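Local coordinates for hemopexin fold protein CP4 (Vigna unguiculata, PDB 3OYO) that is a seed haemopexin-fold protein whose four-bladed beta-propeller binds calcium; its physiological role is not settled, and plant haemopexins probably serve diverse functions, at residues Tyr74-Gly78 against Asn79-Tyr83; Pro107-Asn111 against Thr112-Asp116. All blocks are in the same frame, centred on the assembly; numbering follows the deposited sequence.

Contact 1 (Tyr74-Gly78 against Asn79-Tyr83); sequences YVFSG and NHSAY
The Y74 and Y83 rings lie in an offset stack at the strand end of this hairpin, centroids 4.3 Å apart and planes at 30°, with CD1 of Y83 over the centre of the Y74 ring. Y83 swings out to it with CG anti to its own backbone N (chi1 -165°). This is the dense end. On the same face of the sheet, S81 OG sits 3.2 Å from F76 CE1 and gives a weak hydrogen bond to V75 O. The opposite face brings V75 CG2 to A82 CB at 4.1 Å. V75 and A82 exchange two backbone bonds, V75 N to A82 O being the straighter (2.9 Å, 168°). At the other end the S77/H80 backbone pair, hydrogen-bonded both ways, closes a type II' turn whose positive phi at G78 favours glycine. Looseness is confined to N79 and H80, both partly exposed, the imidazole leading away from strand 74-77. S77 OG is held by G61 O and P56 O, and Y83 OH by E72 and T68. The hairpin belongs to one propeller blade, where strand 64-67 pairs with its first strand and strand 98-101 with its second. Helix 102-105 is a neighbour, packing on Y74, F76 and S81.

Contact 2 (Pro107-Asn111 against Thr112-Asp116); sequences PVLNN and TVFED
A chi1 of 66° places T112 OG1 between its own backbone N and carbonyl carbon, where it can turn back onto L109 O, and E115, with CG anti to its backbone N (chi1 166°) and extended beyond, carries its carboxylate to N111 N. T112 OG1 donates to L109 O at 2.6 Å. The same oxygen also accepts from T112 N at 3.1 Å, both donors arriving from one face of the carbonyl plane, so two bonds grip it. That second bond closes a type II beta turn from L109 to T112, with N111 at positive phi. T112 OG1 in turn accepts from F114 N at 3.2 Å, an ST turn, so the hydroxyl ties one turn to the next in the link between successive propeller blades. A valine in place of T112 would probably lose this side-chain tie between the two turns, leaving F114 N without its side-chain acceptor and the backbone bond to hold L109 O alone. On the outer side, E115 OE1 takes N111 N at 2.8 Å from above the carboxylate plane, a bond that would help fix the N110-N111 peptide. Inward, L109 CD1 meets F114 CB at 4.0 Å, the two side chains crossing at a slant. Both also touch L132 of strand 129-134, while L109 reaches I102 of helix 102-105 and F114 packs on V139 and I152.

Overall arrangement
Contact 1 lies within a propeller blade; contact 2 follows helix 102-105 in the loop that leads to strand 120-123 of the next. Their centres are 13 Å apart, and they touch directly where N79 CB of the hairpin turn packs 3.3 Å from D116 O. Helix 102-105 is common ground, since its I102 meets side chains from both. The hairpin lies nearer the centre of the chain, about 11 Å against 18 Å, centre to centre. The calcium ion, at the site of N5, D63, D119 and D172, is about 8 Å from the F76 side chain and 11 Å from that of F114. The hairpin reaches this site through D63, whose OD2 accepts from G78 N and which F76 touches.

Contact 1 (Tyr74-Gly78 against Asn79-Tyr83)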
ATOM      1  N   TYR A  74       7.950  -2.560   3.485  1.00  8.37           N
ATOM      2  CA  TYR A  74       8.653  -2.329   2.236  1.00  8.40           C
ATOM      3  C   TYR A  74       8.078  -1.011   1.654  1.00  8.02           C
ATOM      4  O   TYR A  74       6.879  -0.804   1.709  1.00  6.72           O
ATOM      5  CB  TYR A  74       8.441  -3.519   1.239  1.00  9.35           C
ATOM      6  CG  TYR A  74       9.554  -4.523   1.304  1.00  9.04           C
ATOM      7  CD1 TYR A  74      10.808  -4.222   0.749  1.00  8.67           C
ATOM      8  CD2 TYR A  74       9.380  -5.756   1.940  1.00  9.54           C
ATOM      9  CE1 TYR A  74      11.857  -5.126   0.853  1.00  9.72           C
ATOM     10  CE2 TYR A  74      10.439  -6.652   2.050  1.00  7.95           C
ATOM     11  CZ  TYR A  74      11.667  -6.310   1.507  1.00  9.18           C
ATOM     12  OH  TYR A  74      12.748  -7.176   1.579  1.00 12.23           O
ATOM     13  N   VAL A  75       8.938  -0.126   1.153  1.00  9.84           N
ATOM     14  CA  VAL A  75       8.470   1.112   0.531  1.00  9.21           C
ATOM     15  C   VAL A  75       9.076   1.230  -0.864  1.00  9.54           C
ATOM     16  O   VAL A  75      10.163   0.716  -1.157  1.00 10.03           O
ATOM     17  CB  VAL A  75       8.778   2.386   1.416  1.00  6.19           C
ATOM     18  CG1 VAL A  75       8.051   2.316   2.734  1.00  4.89           C
ATOM     19  CG2 VAL A  75      10.283   2.489   1.673  1.00  6.07           C
ATOM     20  N   PHE A  76       8.380   1.934  -1.729  1.00 10.06           N
ATOM     21  CA  PHE A  76       8.841   2.096  -3.115  1.00  9.55           C
ATOM     22  C   PHE A  76       8.711   3.524  -3.607  1.00  8.51           C
ATOM     23  O   PHE A  76       8.006   4.323  -3.020  1.00  9.59           O
ATOM     24  CB  PHE A  76       8.067   1.174  -4.052  1.00  7.56           C
ATOM     25  CG  PHE A  76       8.167  -0.304  -3.675  1.00  8.18           C
ATOM     26  CD1 PHE A  76       9.040  -1.154  -4.317  1.00  6.22           C
ATOM     27  CD2 PHE A  76       7.359  -0.818  -2.637  1.00  8.44           C
ATOM     28  CE1 PHE A  76       9.086  -2.526  -3.955  1.00  7.39           C
ATOM     29  CE2 PHE A  76       7.413  -2.150  -2.286  1.00  5.92           C
ATOM     30  CZ  PHE A  76       8.289  -2.988  -2.937  1.00  5.17           C
ATOM     31  N   SER A  77       9.434   3.822  -4.677  1.00  5.69           N
ATOM     32  CA  SER A  77       9.359   5.119  -5.328  1.00  6.37           C
ATOM     33  C   SER A  77       9.966   4.896  -6.692  1.00  5.65           C
ATOM     34  O   SER A  77      11.160   4.585  -6.783  1.00  5.11           O
ATOM     35  CB  SER A  77      10.165   6.155  -4.553  1.00  8.66           C
ATOM     36  OG  SER A  77      10.092   7.435  -5.192  1.00 10.39           O
ATOM     37  N   GLY A  78       9.169   5.013  -7.754  1.00  8.16           N
ATOM     38  CA  GLY A  78       9.671   4.675  -9.099  1.00  8.25           C
ATOM     39  C   GLY A  78      10.210   3.250  -9.130  1.00  8.69           C
ATOM     40  O   GLY A  78       9.544   2.301  -8.671  1.00  5.87           O
ATOM     41  N   ASN A  79      11.420   3.098  -9.640  1.00  7.92           N
ATOM     42  CA  ASN A  79      12.099   1.792  -9.739  1.00  8.76           C
ATOM     43  C   ASN A  79      12.973   1.482  -8.508  1.00  9.59           C
ATOM     44  O   ASN A  79      13.915   0.705  -8.601  1.00  9.12           O
ATOM     45  CB  ASN A  79      12.960   1.713 -11.039  1.00 10.01           C
ATOM     46  CG  ASN A  79      14.267   2.558 -10.981  1.00 12.70           C
ATOM     47  OD1 ASN A  79      15.292   2.151 -11.534  1.00 13.76           O
ATOM     48  ND2 ASN A  79      14.220   3.730 -10.356  1.00 11.29           N
ATOM     49  N   HIS A  80      12.669   2.116  -7.367  1.00 12.47           N
ATOM     50  CA  HIS A  80      13.479   1.979  -6.156  1.00 12.45           C
ATOM     51  C   HIS A  80      12.691   1.449  -4.975  1.00 12.24           C
ATOM     52  O   HIS A  80      11.503   1.759  -4.807  1.00 10.49           O
ATOM     53  CB  HIS A  80      14.184   3.306  -5.794  1.00 16.84           C
ATOM     54  CG  HIS A  80      15.390   3.554  -6.640  1.00 19.75           C
ATOM     55  ND1 HIS A  80      15.359   4.344  -7.763  1.00 22.29           N
ATOM     56  CD2 HIS A  80      16.628   3.005  -6.596  1.00 21.59           C
ATOM     57  CE1 HIS A  80      16.527   4.283  -8.371  1.00 23.89           C
ATOM     58  NE2 HIS A  80      17.321   3.490  -7.669  1.00 24.20           N
ATOM     59  N   SER A  81      13.404   0.680  -4.148  1.00 12.53           N
ATOM     60  CA  SER A  81      12.828   0.002  -2.960  1.00 11.82           C
ATOM     61  C   SER A  81      13.709   0.089  -1.688  1.00 12.43           C
ATOM     62  O   SER A  81      14.944   0.248  -1.741  1.00 12.40           O
ATOM     63  CB  SER A  81      12.492  -1.470  -3.297  1.00  8.45           C
ATOM     64  OG  SER A  81      11.769  -2.103  -2.236  1.00  6.66           O
ATOM     65  N   ALA A  82      13.068   0.016  -0.529  1.00 11.45           N
ATOM     66  CA  ALA A  82      13.812  -0.098   0.718  1.00 11.47           C
ATOM     67  C   ALA A  82      12.975  -0.920   1.684  1.00 11.94           C
ATOM     68  O   ALA A  82      11.729  -0.882   1.634  1.00 11.65           O
ATOM     69  CB  ALA A  82      14.149   1.298   1.326  1.00 10.31           C
ATOM     70  N   TYR A  83      13.662  -1.711   2.516  1.00 13.06           N
ATOM     71  CA  TYR A  83      13.003  -2.393   3.618  1.00 12.98           C
ATOM     72  C   TYR A  83      13.365  -1.506   4.784  1.00 12.31           C
ATOM     73  O   TYR A  83      14.517  -1.112   4.930  1.00 11.03           O
ATOM     74  CB  TYR A  83      13.538  -3.826   3.771  1.00 14.07           C
ATOM     75  CG  TYR A  83      12.658  -4.691   4.658  1.00 14.43           C
ATOM     76  CD1 TYR A  83      11.276  -4.667   4.524  1.00 13.27           C
ATOM     77  CD2 TYR A  83      13.206  -5.514   5.639  1.00 14.58           C
ATOM     78  CE1 TYR A  83      10.451  -5.435   5.327  1.00 14.47           C
ATOM     79  CE2 TYR A  83      12.372  -6.294   6.480  1.00 15.46           C
ATOM     80  CZ  TYR A  83      10.991  -6.236   6.325  1.00 15.78           C
ATOM     81  OH  TYR A  83      10.143  -6.999   7.141  1.00 15.63           O
TER

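Contact 2 (Pro107-Asn111 against Thr112-Asp116)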
ATOM      1  N   PRO A 107      14.828 -10.036  -7.189  1.00  9.59           N
ATOM      2  CA  PRO A 107      15.210 -10.560  -8.510  1.00  9.74           C
ATOM      3  C   PRO A 107      14.105 -11.244  -9.320  1.00  9.64           C
ATOM      4  O   PRO A 107      14.165 -11.222 -10.572  1.00  8.71           O
ATOM      5  CB  PRO A 107      16.348 -11.513  -8.170  1.00 13.55           C
ATOM      6  CG  PRO A 107      17.029 -10.778  -7.017  1.00 13.57           C
ATOM      7  CD  PRO A 107      15.841 -10.391  -6.178  1.00 12.92           C
ATOM      8  N   VAL A 108      13.100 -11.825  -8.647  1.00 10.81           N
ATOM      9  CA  VAL A 108      11.988 -12.463  -9.360  1.00 10.62           C
ATOM     10  C   VAL A 108      11.209 -11.441 -10.254  1.00 11.48           C
ATOM     11  O   VAL A 108      10.491 -11.826 -11.211  1.00 10.04           O
ATOM     12  CB  VAL A 108      10.981 -13.158  -8.402  1.00 10.27           C
ATOM     13  CG1 VAL A 108      11.645 -14.359  -7.639  1.00 10.95           C
ATOM     14  CG2 VAL A 108      10.319 -12.103  -7.450  1.00  9.75           C
ATOM     15  N   LEU A 109      11.351 -10.151  -9.929  1.00  8.76           N
ATOM     16  CA  LEU A 109      10.621  -9.112 -10.680  1.00  9.61           C
ATOM     17  C   LEU A 109      11.455  -8.573 -11.850  1.00  8.81           C
ATOM     18  O   LEU A 109      10.959  -7.788 -12.676  1.00  8.28           O
ATOM     19  CB  LEU A 109      10.163  -7.969  -9.735  1.00 10.01           C
ATOM     20  CG  LEU A 109       9.344  -8.398  -8.502  1.00  9.97           C
ATOM     21  CD1 LEU A 109       8.803  -7.152  -7.720  1.00  8.30           C
ATOM     22  CD2 LEU A 109       8.181  -9.200  -8.987  1.00  9.47           C
ATOM     23  N   ASN A 110      12.707  -9.012 -11.938  1.00 11.41           N
ATOM     24  CA  ASN A 110      13.588  -8.574 -13.002  1.00 11.25           C
ATOM     25  C   ASN A 110      12.926  -8.858 -14.347  1.00 10.93           C
ATOM     26  O   ASN A 110      12.405  -9.947 -14.556  1.00  6.04           O
ATOM     27  CB  ASN A 110      14.934  -9.256 -12.909  1.00 16.36           C
ATOM     28  CG  ASN A 110      16.026  -8.472 -13.588  1.00 20.24           C
ATOM     29  OD1 ASN A 110      15.761  -7.661 -14.462  1.00 25.91           O
ATOM     30  ND2 ASN A 110      17.266  -8.701 -13.186  1.00 25.18           N
ATOM     31  N   ASN A 111      12.924  -7.872 -15.237  1.00  8.55           N
ATOM     32  CA  ASN A 111      12.398  -7.989 -16.614  1.00  8.41           C
ATOM     33  C   ASN A 111      10.900  -8.154 -16.706  1.00  8.19           C
ATOM     34  O   ASN A 111      10.401  -8.649 -17.715  1.00  5.23           O
ATOM     35  CB  ASN A 111      13.114  -9.125 -17.407  1.00 13.02           C
ATOM     36  CG  ASN A 111      14.558  -8.802 -17.691  1.00 14.99           C
ATOM     37  OD1 ASN A 111      15.453  -9.651 -17.585  1.00 17.01           O
ATOM     38  ND2 ASN A 111      14.814  -7.539 -17.963  1.00 18.06           N
ATOM     39  N   THR A 112      10.178  -7.738 -15.664  1.00  8.30           N
ATOM     40  CA  THR A 112       8.721  -7.786 -15.653  1.00  8.81           C
ATOM     41  C   THR A 112       8.229  -6.351 -15.626  1.00  9.42           C
ATOM     42  O   THR A 112       9.020  -5.407 -15.487  1.00  9.88           O
ATOM     43  CB  THR A 112       8.121  -8.559 -14.394  1.00  8.16           C
ATOM     44  OG1 THR A 112       8.426  -7.834 -13.176  1.00  8.08           O
ATOM     45  CG2 THR A 112       8.672  -9.951 -14.306  1.00  6.29           C
ATOM     46  N   VAL A 113       6.920  -6.191 -15.717  1.00  9.99           N
ATOM     47  CA  VAL A 113       6.310  -4.889 -15.582  1.00 10.18           C
ATOM     48  C   VAL A 113       6.478  -4.275 -14.208  1.00 10.25           C
ATOM     49  O   VAL A 113       6.278  -3.083 -14.055  1.00 11.47           O
ATOM     50  CB  VAL A 113       4.825  -4.907 -15.985  1.00  6.89           C
ATOM     51  CG1 VAL A 113       4.747  -5.241 -17.456  1.00  5.17           C
ATOM     52  CG2 VAL A 113       4.013  -5.930 -15.133  1.00  5.93           C
ATOM     53  N   PHE A 114       6.805  -5.109 -13.213  1.00  9.69           N
ATOM     54  CA  PHE A 114       7.025  -4.659 -11.839  1.00  8.34           C
ATOM     55  C   PHE A 114       8.397  -4.040 -11.633  1.00  7.92           C
ATOM     56  O   PHE A 114       8.596  -3.257 -10.724  1.00  8.17           O
ATOM     57  CB  PHE A 114       6.829  -5.832 -10.893  1.00  8.51           C
ATOM     58  CG  PHE A 114       5.436  -6.407 -10.901  1.00  8.32           C
ATOM     59  CD1 PHE A 114       4.402  -5.833 -10.087  1.00  7.89           C
ATOM     60  CD2 PHE A 114       5.140  -7.536 -11.687  1.00  9.19           C
ATOM     61  CE1 PHE A 114       3.104  -6.395 -10.083  1.00  8.45           C
ATOM     62  CE2 PHE A 114       3.857  -8.101 -11.697  1.00  7.81           C
ATOM     63  CZ  PHE A 114       2.831  -7.527 -10.897  1.00  8.45           C
ATOM     64  N   GLU A 115       9.368  -4.414 -12.467  1.00  9.14           N
ATOM     65  CA  GLU A 115      10.743  -3.936 -12.318  1.00  9.82           C
ATOM     66  C   GLU A 115      10.836  -2.400 -12.251  1.00 10.30           C
ATOM     67  O   GLU A 115      11.491  -1.871 -11.376  1.00 10.19           O
ATOM     68  CB  GLU A 115      11.585  -4.439 -13.490  1.00 13.28           C
ATOM     69  CG  GLU A 115      12.911  -3.750 -13.618  1.00 15.85           C
ATOM     70  CD  GLU A 115      13.858  -4.506 -14.509  1.00 18.31           C
ATOM     71  OE1 GLU A 115      13.396  -5.105 -15.459  1.00 19.96           O
ATOM     72  OE2 GLU A 115      15.069  -4.498 -14.254  1.00 21.41           O
ATOM     73  N   ASP A 116      10.174  -1.701 -13.186  1.00 12.71           N
ATOM     74  CA  ASP A 116      10.278  -0.224 -13.295  1.00 13.12           C
ATOM     75  C   ASP A 116       9.498   0.592 -12.261  1.00 12.26           C
ATOM     76  O   ASP A 116       9.813   1.765 -12.023  1.00  8.99           O
ATOM     77  CB  ASP A 116       9.973   0.247 -14.717  1.00 42.10           C
ATOM     78  CG  ASP A 116      11.027  -0.220 -15.715  1.00 42.10           C
ATOM     79  OD1 ASP A 116      12.252  -0.169 -15.399  1.00 44.74           O
ATOM     80  OD2 ASP A 116      10.629  -0.658 -16.818  1.00 45.92           O
TER